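Local coordinates for protein bacillaene synthase dehydratase PksH (Bacillus subtilis, PDB 3HP0) that dehydrates the carrier-tethered (S)-3-hydroxy-3-methylglutaryl group to 3-methylglutaconyl during assembly of the antibiotic bacillaene, at residues 173-177 against 178-182. Numbering follows the deposited sequence.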
loop_
_atom_site.group_PDB
_atom_site.type_symbol
_atom_site.label_atom_id
_atom_site.label_comp_id
_atom_site.label_asym_id
_atom_site.label_seq_id
_atom_site.Cartn_x
_atom_site.Cartn_y
_atom_site.Cartn_z
ATOM N N GLN A 173 -14.503 -5.147 -9.801
ATOM C CA GLN A 173 -14.538 -5.896 -11.062
ATOM C C GLN A 173 -13.399 -5.465 -11.985
ATOM O O GLN A 173 -12.674 -6.310 -12.520
ATOM C CB GLN A 173 -15.864 -5.674 -11.810
ATOM C CG GLN A 173 -17.093 -6.365 -11.236
ATOM C CD GLN A 173 -17.471 -5.869 -9.853
ATOM O OE1 GLN A 173 -17.353 -4.679 -9.542
ATOM N NE2 GLN A 173 -17.949 -6.784 -9.016
ATOM N N GLU A 174 -13.256 -4.153 -12.185
ATOM C CA GLU A 174 -12.199 -3.637 -13.048
ATOM C C GLU A 174 -10.846 -3.989 -12.445
ATOM O O GLU A 174 -9.936 -4.415 -13.155
ATOM C CB GLU A 174 -12.292 -2.122 -13.195
ATOM C CG GLU A 174 -13.674 -1.606 -13.459
ATOM C CD GLU A 174 -13.687 -0.104 -13.668
ATOM O OE1 GLU A 174 -13.316 0.336 -14.782
ATOM O OE2 GLU A 174 -14.057 0.627 -12.715
ATOM N N ALA A 175 -10.719 -3.805 -11.135
ATOM C CA ALA A 175 -9.474 -4.127 -10.458
ATOM C C ALA A 175 -9.094 -5.563 -10.816
ATOM O O ALA A 175 -7.929 -5.860 -11.094
ATOM C CB ALA A 175 -9.639 -3.983 -8.943
ATOM N N SER A 176 -10.091 -6.445 -10.821
ATOM C CA SER A 176 -9.866 -7.852 -11.140
ATOM C C SER A 176 -9.447 -8.020 -12.587
ATOM O O SER A 176 -8.459 -8.691 -12.881
ATOM C CB SER A 176 -11.131 -8.682 -10.876
ATOM O OG SER A 176 -10.933 -10.051 -11.216
ATOM N N GLU A 177 -10.202 -7.406 -13.491
ATOM C CA GLU A 177 -9.902 -7.501 -14.913
ATOM C C GLU A 177 -8.524 -6.926 -15.225
ATOM O O GLU A 177 -7.786 -7.481 -16.042
ATOM C CB GLU A 177 -10.970 -6.767 -15.732
ATOM C CG GLU A 177 -12.389 -7.283 -15.507
ATOM C CD GLU A 177 -13.445 -6.484 -16.267
ATOM O OE1 GLU A 177 -14.627 -6.498 -15.842
ATOM O OE2 GLU A 177 -13.100 -5.850 -17.292
ATOM N N TRP A 178 -8.172 -5.829 -14.558
ATOM C CA TRP A 178 -6.885 -5.175 -14.780
ATOM C C TRP A 178 -5.679 -5.863 -14.142
ATOM O O TRP A 178 -4.544 -5.659 -14.571
ATOM C CB TRP A 178 -6.940 -3.732 -14.287
ATOM C CG TRP A 178 -7.943 -2.875 -14.998
ATOM C CD1 TRP A 178 -8.765 -3.243 -16.027
ATOM C CD2 TRP A 178 -8.222 -1.494 -14.736
ATOM N NE1 TRP A 178 -9.533 -2.176 -16.421
ATOM C CE2 TRP A 178 -9.216 -1.088 -15.651
ATOM C CE3 TRP A 178 -7.716 -0.557 -13.824
ATOM C CZ2 TRP A 178 -9.724 0.213 -15.674
ATOM C CZ3 TRP A 178 -8.220 0.734 -13.848
ATOM C CH2 TRP A 178 -9.210 1.109 -14.772
ATOM N N GLY A 179 -5.915 -6.669 -13.118
ATOM C CA GLY A 179 -4.811 -7.338 -12.464
ATOM C C GLY A 179 -4.443 -6.675 -11.153
ATOM O O GLY A 179 -3.506 -7.117 -10.492
ATOM N N LEU A 180 -5.164 -5.611 -10.782
ATOM C CA LEU A 180 -4.903 -4.915 -9.523
ATOM C C LEU A 180 -5.082 -5.883 -8.357
ATOM O O LEU A 180 -4.346 -5.834 -7.377
ATOM C CB LEU A 180 -5.845 -3.725 -9.346
ATOM C CG LEU A 180 -5.743 -3.029 -7.974
ATOM C CD1 LEU A 180 -4.276 -2.820 -7.593
ATOM C CD2 LEU A 180 -6.476 -1.691 -8.004
ATOM N N ILE A 181 -6.069 -6.761 -8.456
ATOM C CA ILE A 181 -6.288 -7.738 -7.417
ATOM C C ILE A 181 -6.441 -9.114 -8.061
ATOM O O ILE A 181 -6.999 -9.245 -9.157
ATOM C CB ILE A 181 -7.560 -7.409 -6.540
ATOM C CG1 ILE A 181 -8.754 -7.137 -7.435
ATOM C CG2 ILE A 181 -7.302 -6.220 -5.615
ATOM C CD1 ILE A 181 -9.506 -8.389 -7.780
ATOM N N ASP A 182 -5.913 -10.132 -7.391
ATOM C CA ASP A 182 -6.002 -11.508 -7.859
ATOM C C ASP A 182 -7.155 -12.052 -7.021
ATOM O O ASP A 182 -7.096 -12.009 -5.799
ATOM C CB ASP A 182 -4.711 -12.284 -7.515
ATOM C CG ASP A 182 -3.452 -11.468 -7.734
ATOM O OD1 ASP A 182 -3.044 -10.710 -6.824
ATOM O OD2 ASP A 182 -2.840 -11.565 -8.823
#
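W178, the last residue of its helix, lays its indole alongside E174, one turn earlier. Its N donates a hydrogen bond of 2.7 Å to E174 O, and with CG anti to the carbonyl carbon (chi1 -62°) the indole folds back so that this same oxygen sits over one ring face. E174 CB adds a CH-pi contact over that face, 4.3 Å from the centroid of the five-membered ring. Farther out, E174 OE1 comes within 3.7 Å of W178 CZ2, the carboxylate tilted 62° to the indole; its OE2 accepts a hydrogen bond from S171 N. K159 makes a cation-pi contact with the indole.

A175 O gathers weak bonds from the N atoms of G179, L180 and I181, and G179 N also bonds weakly to S176 O. At the positive phi of G179 (102°) a CB would jam against W178 O, so glycine suits this C' position. The small A175 lets the chain fold close: its CB meets L180 CB at 3.8 Å and I181 CG1 at 3.6 Å, while I181 CD1 reaches S176 CB. F133 packs on A175, L180 and I181. Weak 6→1 (L180 to A175) and 5→2 (G179 to S176) bonds, with L180 (C'') against A175 (C3), make a Schellman motif ending helix 172-178 of the crotonase fold.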